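Side-chain contacts in COG0546: Predicted phosphatases (Streptococcus pneumoniae, PDB 2AH5), which is of unknown specific function but is a haloacid dehalogenase-like hydrolase that probably acts as a phosphatase: residues Ala179-Phe184 with Ala188-Tyr193; Ile158-Thr163 with Leu203-Tyr208. All coordinates share one frame; numbering follows the deposited sequence.

Contact 1: residues Ala179-Phe184 with Ala188-Tyr193; sequences AITWGF and ADLLNY
Leu190 reaches Ala179 and Ile180 because its CG stands beside the backbone N, anti to the carbonyl carbon (chi1 -63°), and the second torsion (chi2 165°) carries CD1 straight on, away from the helix and up to the strand backbone. Ala179 CB points toward the helix directly. Leu190 therefore touches the strand at two levels. Near the root, Leu190 CB packs on Ala179 CB at 3.9 Å. At the tip, Leu190 CD1 comes within 3.4 Å of Ile180 O and also brushes Ala179 CB. Thr181 CG2 lies farther off, 4.5 Å from Leu190 CD1, so this end fits less closely.

The side chain of Ile180 starts away from the helix, and its CD1 sits 3.4 Å above the plane of the Trp182 ring, over its centre. The two segments belong to a beta-alpha-beta unit made of strand 176-180, helix 187-191 and strand 197-199. Leu190 also touches Met167 of helix 164-173, and Ala179 touches Ile198 of the next strand. One leucine thus packs the short crossover helix against strand 176-180, the strand that precedes it. The contact is aliphatic packing, with one methyl set against a carbonyl oxygen. With no hydrogen bond across, shape and burial rather than bond direction hold the helix to the strand here.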
# COMPACT_ATOMS: atom_id res chain seq x y z
N ALA A 179 9.41 8.37 0.02
CA ALA A 179 8.37 8.46 -1.01
C ALA A 179 8.82 7.78 -2.30
O ALA A 179 9.95 7.97 -2.74
CB ALA A 179 8.00 9.94 -1.32
N ILE A 180 7.92 7.02 -2.92
CA ILE A 180 8.21 6.44 -4.23
C ILE A 180 7.19 6.91 -5.24
O ILE A 180 6.02 7.12 -4.90
CB ILE A 180 8.34 4.89 -4.18
CG1 ILE A 180 6.97 4.18 -3.98
CG2 ILE A 180 9.46 4.50 -3.16
CD1 ILE A 180 6.22 3.88 -5.31
N THR A 181 7.63 7.11 -6.49
CA THR A 181 6.78 7.78 -7.47
C THR A 181 6.45 6.91 -8.69
O THR A 181 5.86 7.41 -9.65
CB THR A 181 7.43 9.10 -7.96
OG1 THR A 181 8.66 8.80 -8.62
CG2 THR A 181 7.74 10.03 -6.78
N TRP A 182 6.86 5.63 -8.66
CA TRP A 182 6.54 4.67 -9.73
C TRP A 182 5.14 4.08 -9.54
O TRP A 182 4.69 3.25 -10.36
CB TRP A 182 7.60 3.55 -9.82
CG TRP A 182 7.64 2.61 -8.64
CD1 TRP A 182 6.72 1.64 -8.32
CD2 TRP A 182 8.66 2.54 -7.64
NE1 TRP A 182 7.11 0.97 -7.18
CE2 TRP A 182 8.29 1.51 -6.73
CE3 TRP A 182 9.85 3.24 -7.42
CZ2 TRP A 182 9.06 1.18 -5.61
CZ3 TRP A 182 10.62 2.92 -6.29
CH2 TRP A 182 10.23 1.89 -5.41
N GLY A 183 4.47 4.49 -8.47
CA GLY A 183 3.21 3.87 -8.05
C GLY A 183 1.99 4.74 -8.26
O GLY A 183 1.90 5.49 -9.25
N PHE A 184 1.05 4.65 -7.33
CA PHE A 184 -0.29 5.19 -7.56
C PHE A 184 -0.46 6.64 -7.12
O PHE A 184 -1.20 7.39 -7.76
CB PHE A 184 -1.38 4.26 -7.00
CG PHE A 184 -1.28 2.83 -7.51
CD1 PHE A 184 -0.77 2.56 -8.78
CD2 PHE A 184 -1.72 1.77 -6.72
CE1 PHE A 184 -0.67 1.25 -9.25
CE2 PHE A 184 -1.64 0.46 -7.19
CZ PHE A 184 -1.10 0.20 -8.45
N ALA A 188 3.70 15.29 -6.53
CA ALA A 188 3.32 16.60 -5.98
C ALA A 188 2.75 16.49 -4.57
O ALA A 188 3.15 17.26 -3.68
CB ALA A 188 2.34 17.32 -6.91
N ASP A 189 1.83 15.53 -4.37
CA ASP A 189 1.24 15.25 -3.07
C ASP A 189 2.31 14.78 -2.08
O ASP A 189 2.43 15.31 -0.96
CB ASP A 189 0.14 14.19 -3.19
CG ASP A 189 -1.13 14.70 -3.86
OD1 ASP A 189 -1.73 15.67 -3.35
OD2 ASP A 189 -1.54 14.11 -4.90
N LEU A 190 3.12 13.81 -2.49
CA LEU A 190 4.07 13.18 -1.59
C LEU A 190 5.08 14.18 -1.06
O LEU A 190 5.43 14.16 0.12
CB LEU A 190 4.79 12.02 -2.26
CG LEU A 190 3.86 10.88 -2.69
CD1 LEU A 190 4.55 9.96 -3.66
CD2 LEU A 190 3.34 10.12 -1.46
N LEU A 191 5.52 15.09 -1.93
CA LEU A 191 6.51 16.07 -1.49
C LEU A 191 5.96 17.08 -0.47
O LEU A 191 6.73 17.63 0.30
CB LEU A 191 7.13 16.81 -2.68
CG LEU A 191 8.03 16.06 -3.66
CD1 LEU A 191 8.29 16.92 -4.89
CD2 LEU A 191 9.35 15.70 -2.99
N ASN A 192 4.65 17.32 -0.47
CA ASN A 192 4.05 18.20 0.53
C ASN A 192 4.25 17.70 1.95
O ASN A 192 4.06 18.45 2.91
CB ASN A 192 2.57 18.41 0.26
CG ASN A 192 2.31 19.36 -0.91
OD1 ASN A 192 3.18 20.10 -1.34
ND2 ASN A 192 1.10 19.31 -1.44
N TYR A 193 4.62 16.42 2.09
CA TYR A 193 4.87 15.81 3.40
C TYR A 193 6.36 15.68 3.79
O TYR A 193 6.67 15.05 4.79
CB TYR A 193 4.16 14.46 3.51
CG TYR A 193 2.67 14.58 3.28
CD1 TYR A 193 1.81 14.90 4.33
CD2 TYR A 193 2.13 14.44 2.00
CE1 TYR A 193 0.42 15.06 4.11
CE2 TYR A 193 0.75 14.57 1.77
CZ TYR A 193 -0.08 14.89 2.83
OH TYR A 193 -1.43 15.01 2.62

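Contact 2: residues Ile158-Thr163 with Leu203-Tyr208; sequences IIIGDT and LEVLAY
Ile158 and Ile160 meet Tyr208 and Val205 where the C-terminal helix, about 204-208, packs on the parallel sheet of the Rossmann-like HAD core. The isoleucines lie two apart on strand 157-161, so both point to the same face of the sheet. The close part is made by two pairs, Ile160 with Val205 and Ile158 with Tyr208, and the far ends of the isoleucines do the touching. Ile160 CD1 touches Val205 CG1 at 3.7 Å. Its CG1 is beside the backbone N (chi1 -60°), and the chain then runs on extended to CD1. The backbones stay well apart, with 8.7 Å between Ile160 CA and Val205 CA.

Elsewhere the helix does not meet this strand. Ala207 is exposed and lies away from strand 157-161; Leu203, just before the helix, is exposed too. Leu206 packs elsewhere, on helix 89-97. Tyr208 is partly exposed, yet its ring reaches the strand and its OH is hydrogen-bonded to Gln176 OE1. The contact falls on one side of that ring: Ile158 CD1 approaches obliquely, 3.6 Å from Tyr208 CE2 and 4.0 Å from Tyr208 CD2.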
# COMPACT_ATOMS: atom_id res chain seq x y z
N ILE A 158 11.55 2.95 8.91
CA ILE A 158 11.23 3.84 7.79
C ILE A 158 10.15 3.11 7.00
O ILE A 158 10.15 1.88 6.93
CB ILE A 158 12.49 4.16 6.91
CG1 ILE A 158 12.18 5.15 5.76
CG2 ILE A 158 13.18 2.91 6.38
CD1 ILE A 158 13.47 5.84 5.24
N ILE A 159 9.19 3.86 6.46
CA ILE A 159 8.20 3.26 5.54
C ILE A 159 8.50 3.72 4.10
O ILE A 159 8.80 4.91 3.85
CB ILE A 159 6.74 3.56 5.95
CG1 ILE A 159 5.75 2.79 5.07
CG2 ILE A 159 6.48 5.11 5.96
CD1 ILE A 159 4.32 2.81 5.62
N ILE A 160 8.48 2.75 3.19
CA ILE A 160 8.63 2.98 1.77
C ILE A 160 7.21 2.91 1.22
O ILE A 160 6.56 1.86 1.31
CB ILE A 160 9.54 1.87 1.15
CG1 ILE A 160 10.93 1.92 1.84
CG2 ILE A 160 9.56 1.96 -0.41
CD1 ILE A 160 12.05 1.04 1.25
N GLY A 161 6.72 4.04 0.70
CA GLY A 161 5.33 4.12 0.29
C GLY A 161 5.04 5.11 -0.82
O GLY A 161 5.85 6.01 -1.08
N ASP A 162 3.87 4.94 -1.46
CA ASP A 162 3.49 5.72 -2.63
C ASP A 162 2.35 6.72 -2.43
O ASP A 162 2.01 7.41 -3.38
CB ASP A 162 3.14 4.80 -3.82
CG ASP A 162 1.87 3.99 -3.59
OD1 ASP A 162 1.75 3.36 -2.52
OD2 ASP A 162 0.98 4.01 -4.47
N THR A 163 1.78 6.82 -1.23
CA THR A 163 0.62 7.70 -1.00
C THR A 163 0.75 8.67 0.18
O THR A 163 1.56 8.47 1.11
CB THR A 163 -0.69 6.90 -0.76
OG1 THR A 163 -0.65 6.29 0.53
CG2 THR A 163 -0.94 5.84 -1.84
N LEU A 203 15.66 0.69 -7.64
CA LEU A 203 17.08 0.61 -7.21
C LEU A 203 17.66 1.92 -6.67
O LEU A 203 18.66 1.94 -5.90
CB LEU A 203 18.00 -0.07 -8.25
CG LEU A 203 17.58 -1.48 -8.71
CD1 LEU A 203 18.66 -2.10 -9.62
CD2 LEU A 203 17.27 -2.42 -7.55
N GLU A 204 16.96 3.02 -6.95
CA GLU A 204 17.31 4.30 -6.35
C GLU A 204 17.12 4.26 -4.78
O GLU A 204 17.81 4.95 -4.02
CB GLU A 204 16.44 5.35 -6.99
CG GLU A 204 16.88 6.74 -6.74
CD GLU A 204 15.98 7.73 -7.46
OE1 GLU A 204 15.03 7.31 -8.18
OE2 GLU A 204 16.24 8.93 -7.27
N VAL A 205 16.22 3.39 -4.33
CA VAL A 205 15.92 3.25 -2.89
C VAL A 205 17.17 2.84 -2.12
O VAL A 205 17.39 3.23 -0.97
CB VAL A 205 14.80 2.21 -2.65
CG1 VAL A 205 14.65 1.92 -1.16
CG2 VAL A 205 13.45 2.72 -3.19
N LEU A 206 18.01 2.05 -2.77
CA LEU A 206 19.12 1.37 -2.12
C LEU A 206 20.17 2.35 -1.64
O LEU A 206 20.78 2.14 -0.60
CB LEU A 206 19.75 0.39 -3.09
CG LEU A 206 18.89 -0.82 -3.36
CD1 LEU A 206 19.51 -1.59 -4.53
CD2 LEU A 206 18.79 -1.71 -2.10
N ALA A 207 20.34 3.44 -2.39
CA ALA A 207 21.34 4.47 -2.10
C ALA A 207 21.13 5.13 -0.74
O ALA A 207 22.09 5.56 -0.09
CB ALA A 207 21.35 5.53 -3.22
N TYR A 208 19.87 5.23 -0.30
CA TYR A 208 19.60 5.82 1.00
C TYR A 208 20.28 5.05 2.10
O TYR A 208 20.77 5.65 3.05
CB TYR A 208 18.09 5.93 1.30
CG TYR A 208 17.79 6.74 2.54
CD1 TYR A 208 18.20 8.08 2.64
CD2 TYR A 208 17.11 6.18 3.63
CE1 TYR A 208 17.91 8.84 3.77
CE2 TYR A 208 16.83 6.93 4.78
CZ TYR A 208 17.23 8.26 4.84
OH TYR A 208 16.96 9.04 5.94

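The centres of the two contacts are about 11 Å apart. They share the parallel sheet, in which strands 157-161 and 176-180 are neighbours. Along the chain, 158-163 comes first, then both segments of contact 1, then 203-208. Helices 187-191 and 204-208 pack on opposite faces of the sheet. The contacts also touch directly. Ile180 N lies 2.9 Å from Gly161 O, and Phe184 N lies 2.9 Å from Asp162 OD2; both are probable hydrogen bonds. The first joins the strands, the second the loops that follow them. Leu190 CD2 packs against Thr163 C at 3.4 Å. This is consistent with a site at the C-terminal ends of these strands, as in other HAD hydrolases.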